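Local coordinates for amine oxidase domain-containing protein (PDB 3NRN), which binds adenosine monophosphate and is probably an oxidoreductase of the flavin-containing amine oxidase family, its reaction still unknown, at residues A[299-304]-A[311-316]; A[273-278]-A[345-350]; A[209-214]-A[223-228]. All coordinates share one frame; numbering follows the deposited sequence.

Contact 1 (A[299-304]-A[311-316]); sequences EPSALD and GYTLIM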
loop_
_atom_site.group_PDB
_atom_site.type_symbol
_atom_site.label_atom_id
_atom_site.label_comp_id
_atom_site.label_asym_id
_atom_site.label_seq_id
_atom_site.Cartn_x
_atom_site.Cartn_y
_atom_site.Cartn_z
ATOM N N GLU A 299 -1.418 -0.256 16.194
ATOM C CA GLU A 299 -2.586 -0.529 17.031
ATOM C C GLU A 299 -3.758 0.281 16.473
ATOM O O GLU A 299 -4.130 1.320 17.018
ATOM C CB GLU A 299 -2.269 -0.119 18.472
ATOM C CG GLU A 299 -3.383 -0.330 19.476
ATOM C CD GLU A 299 -2.902 -0.124 20.903
ATOM O OE1 GLU A 299 -2.604 -1.124 21.590
ATOM O OE2 GLU A 299 -2.804 1.042 21.331
ATOM N N PRO A 300 -4.368 -0.206 15.381
ATOM C CA PRO A 300 -5.497 0.449 14.709
ATOM C C PRO A 300 -6.674 0.882 15.582
ATOM O O PRO A 300 -7.309 1.899 15.301
ATOM C CB PRO A 300 -5.892 -0.562 13.627
ATOM C CG PRO A 300 -5.503 -1.871 14.224
ATOM C CD PRO A 300 -4.168 -1.571 14.862
ATOM N N SER A 301 -6.958 0.127 16.639
ATOM C CA SER A 301 -8.067 0.460 17.531
ATOM C C SER A 301 -7.740 1.661 18.419
ATOM O O SER A 301 -8.588 2.137 19.171
ATOM C CB SER A 301 -8.413 -0.741 18.414
ATOM O OG SER A 301 -7.324 -1.072 19.254
ATOM N N ALA A 302 -6.507 2.147 18.330
ATOM C CA ALA A 302 -6.088 3.297 19.119
ATOM C C ALA A 302 -6.834 4.545 18.659
ATOM O O ALA A 302 -6.797 5.574 19.330
ATOM C CB ALA A 302 -4.586 3.506 18.988
ATOM N N LEU A 303 -7.495 4.450 17.505
ATOM C CA LEU A 303 -8.273 5.566 16.965
ATOM C C LEU A 303 -9.745 5.179 16.981
ATOM O O LEU A 303 -10.579 5.876 17.555
ATOM C CB LEU A 303 -7.851 5.906 15.525
ATOM C CG LEU A 303 -8.770 6.894 14.778
ATOM C CD1 LEU A 303 -8.810 8.223 15.516
ATOM C CD2 LEU A 303 -8.283 7.108 13.351
ATOM N N ASP A 304 -10.059 4.062 16.338
ATOM C CA ASP A 304 -11.428 3.579 16.290
ATOM C C ASP A 304 -11.527 2.333 17.163
ATOM O O ASP A 304 -11.076 1.259 16.773
ATOM C CB ASP A 304 -11.813 3.240 14.851
ATOM C CG ASP A 304 -13.264 2.834 14.721
ATOM O OD1 ASP A 304 -13.900 2.538 15.760
ATOM O OD2 ASP A 304 -13.766 2.800 13.577
ATOM N N GLY A 311 -13.302 -4.848 25.587
ATOM C CA GLY A 311 -12.281 -5.225 26.551
ATOM C C GLY A 311 -10.988 -5.693 25.915
ATOM O O GLY A 311 -10.124 -6.275 26.582
ATOM N N TYR A 312 -10.850 -5.438 24.619
ATOM C CA TYR A 312 -9.654 -5.839 23.892
ATOM C C TYR A 312 -9.076 -4.731 23.030
ATOM O O TYR A 312 -9.768 -3.787 22.652
ATOM C CB TYR A 312 -9.957 -7.041 23.000
ATOM C CG TYR A 312 -9.929 -8.368 23.712
ATOM C CD1 TYR A 312 -8.731 -8.902 24.178
ATOM C CD2 TYR A 312 -11.100 -9.100 23.904
ATOM C CE1 TYR A 312 -8.697 -10.136 24.814
ATOM C CE2 TYR A 312 -11.078 -10.335 24.541
ATOM C CZ TYR A 312 -9.873 -10.848 24.991
ATOM O OH TYR A 312 -9.847 -12.075 25.614
ATOM N N THR A 313 -7.790 -4.859 22.736
ATOM C CA THR A 313 -7.091 -3.918 21.883
ATOM C C THR A 313 -6.627 -4.750 20.691
ATOM O O THR A 313 -6.272 -5.921 20.848
ATOM C CB THR A 313 -5.868 -3.316 22.585
ATOM O OG1 THR A 313 -6.276 -2.692 23.809
ATOM C CG2 THR A 313 -5.208 -2.284 21.694
ATOM N N LEU A 314 -6.648 -4.157 19.503
ATOM C CA LEU A 314 -6.235 -4.861 18.302
ATOM C C LEU A 314 -4.824 -4.456 17.886
ATOM O O LEU A 314 -4.545 -3.283 17.656
ATOM C CB LEU A 314 -7.230 -4.586 17.167
ATOM C CG LEU A 314 -6.919 -5.121 15.763
ATOM C CD1 LEU A 314 -6.537 -6.592 15.831
ATOM C CD2 LEU A 314 -8.138 -4.921 14.862
ATOM N N ILE A 315 -3.931 -5.438 17.815
ATOM C CA ILE A 315 -2.551 -5.196 17.412
ATOM C C ILE A 315 -2.314 -5.898 16.080
ATOM O O ILE A 315 -2.697 -7.056 15.909
ATOM C CB ILE A 315 -1.550 -5.762 18.451
ATOM C CG1 ILE A 315 -1.586 -4.919 19.727
ATOM C CG2 ILE A 315 -0.134 -5.800 17.854
ATOM C CD1 ILE A 315 -1.067 -3.510 19.554
HETATM N N MSE A 316 -1.699 -5.193 15.137
HETATM C CA MSE A 316 -1.400 -5.770 13.828
HETATM C C MSE A 316 0.088 -5.624 13.564
HETATM O O MSE A 316 0.621 -4.514 13.596
HETATM C CB MSE A 316 -2.184 -5.063 12.711
HETATM C CG MSE A 316 -3.686 -5.388 12.634
HETATM SE SE MSE A 316 -4.450 -4.596 11.173
HETATM C CE MSE A 316 -6.123 -5.155 11.292
#
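Ser301 and Leu314 show how a connection between neighbouring antiparallel strands can be pinned to the strand it leads into. Residues 300-302 make a short 3-10 turn in the link between strands 296-298 and 312-320, and Leu314 N donates to Ser301 OG over 3.2 Å in an almost straight bond (172°). Backbone pairing joins Met316 to Asn298; two residues earlier on strand 312-320 the serine hydroxyl takes the N-H instead. A chi1 of 63°, which wedges OG between its own backbone N and carbonyl carbon, sets the oxygen in front of that donor.

The Glu299 side chain slants across the same strand from Ile315 to Thr313. Its CB rests 3.8 Å from the CD1 methyl of Ile315. With CG anti to the backbone N (chi1 180°), the extended chain then carries CG past the backbone, 3.7 Å from Leu314 O, and beside the CG2 methyl of Thr313. At the tip, OE1 lies 3.5 Å from Ile315 CD1; its still closer approach to Thr313 is doubtful. The polar bonds of this buried carboxylate are made to backbone N-H groups of residues 281-283: OE1 accepts from Arg281 N, and OE2 from Ile282 N and Gly283 N, which is consistent with a charged group held by backbone donors.

Pro300 packs on Leu314, its ring crossing that side chain at about a right angle with the two CG atoms 3.9 Å apart. The same CG reaches the selenium of Met316, a selenomethionine, at 4.2 Å. Leu314 O receives a CA-H...O contact from Glu299 CA at 3.4 Å and has Pro300 CD 3.3 Å away.

Contact 2 (A[273-278]-A[345-350]); sequences NLAVPG and EPLLAQ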
loop_
_atom_site.group_PDB
_atom_site.type_symbol
_atom_site.label_atom_id
_atom_site.label_comp_id
_atom_site.label_asym_id
_atom_site.label_seq_id
_atom_site.Cartn_x
_atom_site.Cartn_y
_atom_site.Cartn_z
ATOM N N ASN A 273 -2.506 -10.702 13.524
ATOM C CA ASN A 273 -3.584 -9.979 14.183
ATOM C C ASN A 273 -3.598 -10.507 15.618
ATOM O O ASN A 273 -3.892 -11.678 15.846
ATOM C CB ASN A 273 -4.905 -10.273 13.470
ATOM C CG ASN A 273 -4.872 -9.881 11.992
ATOM O OD1 ASN A 273 -4.966 -8.704 11.653
ATOM N ND2 ASN A 273 -4.721 -10.868 11.113
ATOM N N LEU A 274 -3.269 -9.640 16.572
ATOM C CA LEU A 274 -3.184 -10.022 17.981
ATOM C C LEU A 274 -4.211 -9.326 18.871
ATOM O O LEU A 274 -4.338 -8.104 18.846
ATOM C CB LEU A 274 -1.773 -9.710 18.500
ATOM C CG LEU A 274 -1.370 -10.171 19.903
ATOM C CD1 LEU A 274 -1.180 -11.682 19.908
ATOM C CD2 LEU A 274 -0.073 -9.480 20.315
ATOM N N ALA A 275 -4.936 -10.111 19.662
ATOM C CA ALA A 275 -5.947 -9.562 20.567
ATOM C C ALA A 275 -5.379 -9.431 21.977
ATOM O O ALA A 275 -5.346 -10.399 22.736
ATOM C CB ALA A 275 -7.178 -10.461 20.580
ATOM N N VAL A 276 -4.928 -8.229 22.319
ATOM C CA VAL A 276 -4.359 -7.974 23.634
ATOM C C VAL A 276 -5.427 -7.429 24.586
ATOM O O VAL A 276 -6.095 -6.436 24.292
ATOM C CB VAL A 276 -3.177 -6.972 23.550
ATOM C CG1 VAL A 276 -2.150 -7.461 22.534
ATOM C CG2 VAL A 276 -3.679 -5.597 23.162
ATOM N N PRO A 277 -5.613 -8.094 25.736
ATOM C CA PRO A 277 -6.605 -7.671 26.728
ATOM C C PRO A 277 -6.272 -6.327 27.371
ATOM O O PRO A 277 -5.110 -6.036 27.653
ATOM C CB PRO A 277 -6.579 -8.808 27.747
ATOM C CG PRO A 277 -6.175 -9.996 26.927
ATOM C CD PRO A 277 -5.079 -9.426 26.068
ATOM N N GLY A 278 -7.294 -5.505 27.590
ATOM C CA GLY A 278 -7.066 -4.227 28.238
ATOM C C GLY A 278 -7.120 -2.968 27.397
ATOM O O GLY A 278 -7.785 -2.910 26.364
ATOM N N GLU A 345 -3.307 -12.767 22.732
ATOM C CA GLU A 345 -3.826 -14.031 22.221
ATOM C C GLU A 345 -4.047 -14.014 20.710
ATOM O O GLU A 345 -4.925 -13.318 20.203
ATOM C CB GLU A 345 -5.121 -14.402 22.952
ATOM C CG GLU A 345 -5.882 -13.220 23.533
ATOM C CD GLU A 345 -6.810 -13.632 24.667
ATOM O OE1 GLU A 345 -7.458 -12.750 25.267
ATOM O OE2 GLU A 345 -6.888 -14.841 24.964
ATOM N N PRO A 346 -3.240 -14.790 19.971
ATOM C CA PRO A 346 -3.294 -14.905 18.510
ATOM C C PRO A 346 -4.704 -15.035 17.943
ATOM O O PRO A 346 -5.455 -15.932 18.326
ATOM C CB PRO A 346 -2.448 -16.145 18.236
ATOM C CG PRO A 346 -1.401 -16.063 19.302
ATOM C CD PRO A 346 -2.209 -15.689 20.525
ATOM N N LEU A 347 -5.054 -14.136 17.026
ATOM C CA LEU A 347 -6.370 -14.152 16.392
ATOM C C LEU A 347 -6.301 -14.769 15.003
ATOM O O LEU A 347 -7.114 -15.622 14.650
ATOM C CB LEU A 347 -6.928 -12.733 16.260
ATOM C CG LEU A 347 -7.526 -12.023 17.472
ATOM C CD1 LEU A 347 -7.938 -10.614 17.065
ATOM C CD2 LEU A 347 -8.729 -12.795 17.985
ATOM N N LEU A 348 -5.322 -14.328 14.217
ATOM C CA LEU A 348 -5.164 -14.820 12.859
ATOM C C LEU A 348 -3.887 -14.299 12.209
ATOM O O LEU A 348 -3.504 -13.139 12.390
ATOM C CB LEU A 348 -6.367 -14.389 12.014
ATOM C CG LEU A 348 -6.375 -14.723 10.523
ATOM C CD1 LEU A 348 -6.786 -16.175 10.326
ATOM C CD2 LEU A 348 -7.350 -13.804 9.802
ATOM N N ALA A 349 -3.230 -15.174 11.457
ATOM C CA ALA A 349 -2.019 -14.812 10.742
ATOM C C ALA A 349 -2.441 -14.840 9.283
ATOM O O ALA A 349 -3.014 -15.824 8.821
ATOM C CB ALA A 349 -0.923 -15.836 10.997
ATOM N N GLN A 350 -2.189 -13.756 8.563
ATOM C CA GLN A 350 -2.567 -13.697 7.157
ATOM C C GLN A 350 -1.342 -13.620 6.263
ATOM O O GLN A 350 -0.460 -12.782 6.474
ATOM C CB GLN A 350 -3.462 -12.482 6.899
ATOM C CG GLN A 350 -4.871 -12.600 7.449
ATOM C CD GLN A 350 -5.572 -11.253 7.509
ATOM O OE1 GLN A 350 -5.157 -10.363 8.248
ATOM N NE2 GLN A 350 -6.632 -11.098 6.729
#
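Leu348 O is gripped twice by one residue, by Asn273 N at 2.9 Å and by the side-chain ND2 of Asn273, also at 2.9 Å. The two bonds fall at a classic beta bulge in the antiparallel pairing of strand 345-351, the outermost of the mixed sheet within this chain, with strand 269-277. ND2 comes from well above the carbonyl plane of Leu348 (54° out of it), whereas the backbone N approaches nearly along the C=O axis. Keeping CG beside its own backbone N (chi1 -59°) turns the Asn273 amide along the neighbouring strand, where ND2 makes a second bond to Gln350 OE1 at 2.9 Å. Both N-H groups of ND2 are thereby used, which should fix the rotation of this buried amide; the two amide planes stand 55° apart, and the NE2 of the same Gln350 amide bonds to Ser50 O.

The bulge itself shows at Asn273 O, which accepts from Leu347 N at 3.0 Å and only weakly from Leu348 N at 3.4 Å. Beyond it regular pairing resumes, Ala275 and Glu345 exchanging both backbone bonds, with Ala275 N 3.3 Å from Glu345 O. The Glu345 carboxylate then turns to Tyr312 OH on strand 312-320.

Apolar groups separate onto two faces. On one, Leu274 CD1 meets the ring of Pro346 at CD, 4.2 Å away, and Trp334 of helix 326-340 packs on both residues. On the other, Phe47 lies against Ala275 and Leu347, where the packing is tight: the Ala275 CB methyl is pressed to 3.5 Å from Leu347 CG.

Contact 3 (A[209-214]-A[223-228]); sequences RKEVVE and YTRDNE. With AMP (adenosine monophosphate), chain B.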
loop_
_atom_site.group_PDB
_atom_site.type_symbol
_atom_site.label_atom_id
_atom_site.label_comp_id
_atom_site.label_asym_id
_atom_site.label_seq_id
_atom_site.Cartn_x
_atom_site.Cartn_y
_atom_site.Cartn_z
ATOM N N ARG A 209 -19.379 -10.022 -9.490
ATOM C CA ARG A 209 -19.504 -11.331 -10.116
ATOM C C ARG A 209 -19.354 -11.217 -11.629
ATOM O O ARG A 209 -19.992 -11.946 -12.386
ATOM C CB ARG A 209 -20.846 -11.984 -9.762
ATOM C CG ARG A 209 -20.964 -12.380 -8.294
ATOM C CD ARG A 209 -22.124 -13.349 -8.069
ATOM N NE ARG A 209 -22.207 -13.810 -6.684
ATOM C CZ ARG A 209 -22.659 -13.076 -5.671
ATOM N NH1 ARG A 209 -23.082 -11.836 -5.877
ATOM N NH2 ARG A 209 -22.679 -13.579 -4.442
ATOM N N LYS A 210 -18.512 -10.281 -12.061
ATOM C CA LYS A 210 -18.240 -10.084 -13.480
ATOM C C LYS A 210 -16.749 -10.308 -13.664
ATOM O O LYS A 210 -15.938 -9.429 -13.370
ATOM C CB LYS A 210 -18.610 -8.665 -13.922
ATOM C CG LYS A 210 -20.090 -8.368 -13.866
ATOM C CD LYS A 210 -20.866 -9.277 -14.802
ATOM C CE LYS A 210 -22.354 -9.171 -14.537
ATOM N NZ LYS A 210 -23.115 -10.223 -15.263
ATOM N N GLU A 211 -16.390 -11.496 -14.134
ATOM C CA GLU A 211 -14.993 -11.832 -14.337
ATOM C C GLU A 211 -14.581 -11.511 -15.758
ATOM O O GLU A 211 -15.087 -12.112 -16.703
ATOM C CB GLU A 211 -14.763 -13.318 -14.083
ATOM C CG GLU A 211 -13.311 -13.730 -14.190
ATOM C CD GLU A 211 -13.137 -15.229 -14.206
ATOM O OE1 GLU A 211 -13.944 -15.920 -13.552
ATOM O OE2 GLU A 211 -12.190 -15.716 -14.860
ATOM N N VAL A 212 -13.666 -10.563 -15.915
ATOM C CA VAL A 212 -13.201 -10.212 -17.247
ATOM C C VAL A 212 -12.273 -11.308 -17.761
ATOM O O VAL A 212 -11.395 -11.779 -17.038
ATOM C CB VAL A 212 -12.447 -8.863 -17.238
ATOM C CG1 VAL A 212 -11.917 -8.547 -18.642
ATOM C CG2 VAL A 212 -13.374 -7.766 -16.771
ATOM N N VAL A 213 -12.469 -11.725 -19.008
ATOM C CA VAL A 213 -11.626 -12.764 -19.586
ATOM C C VAL A 213 -10.880 -12.264 -20.813
ATOM O O VAL A 213 -9.998 -12.937 -21.335
ATOM C CB VAL A 213 -12.453 -14.012 -19.982
ATOM C CG1 VAL A 213 -13.188 -14.548 -18.763
ATOM C CG2 VAL A 213 -13.434 -13.671 -21.081
ATOM N N GLU A 214 -11.217 -11.063 -21.262
ATOM C CA GLU A 214 -10.569 -10.525 -22.440
ATOM C C GLU A 214 -10.724 -9.025 -22.571
ATOM O O GLU A 214 -11.833 -8.498 -22.490
ATOM C CB GLU A 214 -11.154 -11.184 -23.691
ATOM C CG GLU A 214 -10.410 -10.867 -24.983
ATOM C CD GLU A 214 -11.182 -11.319 -26.214
ATOM O OE1 GLU A 214 -11.827 -12.391 -26.152
ATOM O OE2 GLU A 214 -11.141 -10.611 -27.244
ATOM N N TYR A 223 -14.659 -8.387 -22.459
ATOM C CA TYR A 223 -15.552 -9.543 -22.398
ATOM C C TYR A 223 -15.471 -10.208 -21.033
ATOM O O TYR A 223 -14.393 -10.322 -20.448
ATOM C CB TYR A 223 -15.160 -10.572 -23.459
ATOM C CG TYR A 223 -15.349 -10.104 -24.874
ATOM C CD1 TYR A 223 -16.470 -10.483 -25.603
ATOM C CD2 TYR A 223 -14.424 -9.257 -25.477
ATOM C CE1 TYR A 223 -16.675 -10.026 -26.899
ATOM C CE2 TYR A 223 -14.617 -8.793 -26.776
ATOM C CZ TYR A 223 -15.745 -9.181 -27.479
ATOM O OH TYR A 223 -15.953 -8.728 -28.761
ATOM N N THR A 224 -16.614 -10.657 -20.538
ATOM C CA THR A 224 -16.669 -11.317 -19.245
ATOM C C THR A 224 -16.893 -12.813 -19.443
ATOM O O THR A 224 -17.324 -13.249 -20.513
ATOM C CB THR A 224 -17.812 -10.761 -18.406
ATOM O OG1 THR A 224 -19.039 -10.905 -19.131
ATOM C CG2 THR A 224 -17.580 -9.290 -18.103
ATOM N N ARG A 225 -16.602 -13.592 -18.411
ATOM C CA ARG A 225 -16.775 -15.038 -18.470
ATOM C C ARG A 225 -18.202 -15.393 -18.906
ATOM O O ARG A 225 -18.408 -16.330 -19.678
ATOM C CB ARG A 225 -16.483 -15.655 -17.096
ATOM C CG ARG A 225 -16.666 -17.172 -17.027
ATOM C CD ARG A 225 -15.364 -17.928 -17.255
ATOM N NE ARG A 225 -14.568 -18.055 -16.033
ATOM C CZ ARG A 225 -14.532 -19.143 -15.264
ATOM N NH1 ARG A 225 -15.242 -20.217 -15.579
ATOM N NH2 ARG A 225 -13.776 -19.157 -14.172
ATOM N N ASP A 226 -19.184 -14.631 -18.424
ATOM C CA ASP A 226 -20.586 -14.895 -18.757
ATOM C C ASP A 226 -21.062 -14.268 -20.070
ATOM O O ASP A 226 -22.257 -14.061 -20.275
ATOM C CB ASP A 226 -21.493 -14.470 -17.591
ATOM C CG ASP A 226 -21.359 -12.996 -17.246
ATOM O OD1 ASP A 226 -20.219 -12.494 -17.185
ATOM O OD2 ASP A 226 -22.396 -12.345 -17.022
ATOM N N ASN A 227 -20.111 -13.975 -20.952
ATOM C CA ASN A 227 -20.374 -13.410 -22.277
ATOM C C ASN A 227 -20.967 -12.008 -22.406
ATOM O O ASN A 227 -21.615 -11.705 -23.407
ATOM C CB ASN A 227 -21.246 -14.367 -23.098
ATOM C CG ASN A 227 -20.554 -15.678 -23.405
ATOM O OD1 ASN A 227 -19.325 -15.762 -23.411
ATOM N ND2 ASN A 227 -21.344 -16.707 -23.690
ATOM N N GLU A 228 -20.780 -11.143 -21.418
ATOM C CA GLU A 228 -21.309 -9.793 -21.574
ATOM C C GLU A 228 -20.272 -8.924 -22.274
ATOM O O GLU A 228 -19.070 -9.123 -22.094
ATOM C CB GLU A 228 -21.686 -9.196 -20.223
ATOM C CG GLU A 228 -22.944 -9.811 -19.652
ATOM C CD GLU A 228 -23.453 -9.069 -18.450
ATOM O OE1 GLU A 228 -22.761 -9.079 -17.410
ATOM O OE2 GLU A 228 -24.543 -8.467 -18.550
HETATM P P AMP B . -6.529 -5.426 -5.428
HETATM O O1P AMP B . -6.131 -4.339 -6.405
HETATM O O2P AMP B . -5.611 -6.632 -5.615
HETATM O O3P AMP B . -6.758 -4.958 -4.046
HETATM O "O5'" AMP B . -7.913 -5.861 -6.100
HETATM C "C5'" AMP B . -7.971 -6.080 -7.514
HETATM C "C4'" AMP B . -9.412 -6.523 -7.727
HETATM O "O4'" AMP B . -9.586 -7.163 -8.995
HETATM C "C3'" AMP B . -9.935 -7.493 -6.681
HETATM O "O3'" AMP B . -11.129 -6.860 -6.177
HETATM C "C2'" AMP B . -10.225 -8.766 -7.503
HETATM O "O2'" AMP B . -11.327 -9.579 -7.053
HETATM C "C1'" AMP B . -10.549 -8.155 -8.854
HETATM N N9 AMP B . -10.248 -9.008 -10.021
HETATM C C8 AMP B . -9.171 -9.815 -10.207
HETATM N N7 AMP B . -9.219 -10.364 -11.449
HETATM C C5 AMP B . -10.284 -9.846 -12.077
HETATM C C6 AMP B . -10.884 -10.031 -13.406
HETATM N N6 AMP B . -10.287 -10.890 -14.277
HETATM N N1 AMP B . -12.003 -9.315 -13.674
HETATM C C2 AMP B . -12.538 -8.428 -12.764
HETATM N N3 AMP B . -12.075 -8.248 -11.500
HETATM C C4 AMP B . -10.968 -8.941 -11.138
HETATM O O HOH W 1 -18.580 -13.149 -15.340
#
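Val213 N and Tyr223 O, 2.8 Å apart, belong to the firm part of this contact, together with the returning bond from Tyr223 N to Glu214 O, also 2.8 Å. Arg225 N adds a bond to Glu211 O at 2.7 Å. Toward solvent the grip slackens: the exposed Arg225 guanidinium offers NE and NH2 to Glu211 OE1, each 3.3 Å away in a weak bond, and the two planar groups stand at 90°. The strands are the arms of a beta hairpin with a classic bulge, Val213 and Glu214 both facing Tyr223. On the arm's other edge Val212 pairs with the adenine of AMP through its backbone, N donating to N1 at 3.1 Å and O accepting from N6 at 3.1 Å.

Lys210, its chain bent at chi2 (-62°), reaches Asp226 OD2 (2.8 Å from NZ) in the type I turn Thr224-Asn227 and Glu228 OE1 just after it, in two salt bridges. A leucine in its place would probably leave these two carboxylates facing each other without their shared positive charge. A water links the two segments, donating to Asp226 OD1 and accepting from Glu211 N at 3.0 Å.

Overall arrangement
Followed from the N terminus, the chain meets contact 3 first: 209-214 and 223-228 close a small hairpin, whose three-stranded sheet strand 229-231 completes, beside the adenine site. That loop is finished before the others begin. Strand 269-277 then begins a long loop that contact 2 closes when 345-350 returns beside it. Contact 1 nests inside this loop, closing the short connection from 299-304 to 311-316. None of the three cross. Contacts 1 and 2, with centres about 10 Å apart, meet through neighbouring strands 312-320 and 269-277 of the mixed sheet, whereas contact 3, its centre about 40 and 39 Å from theirs, belongs to the nucleotide-binding side of the molecule.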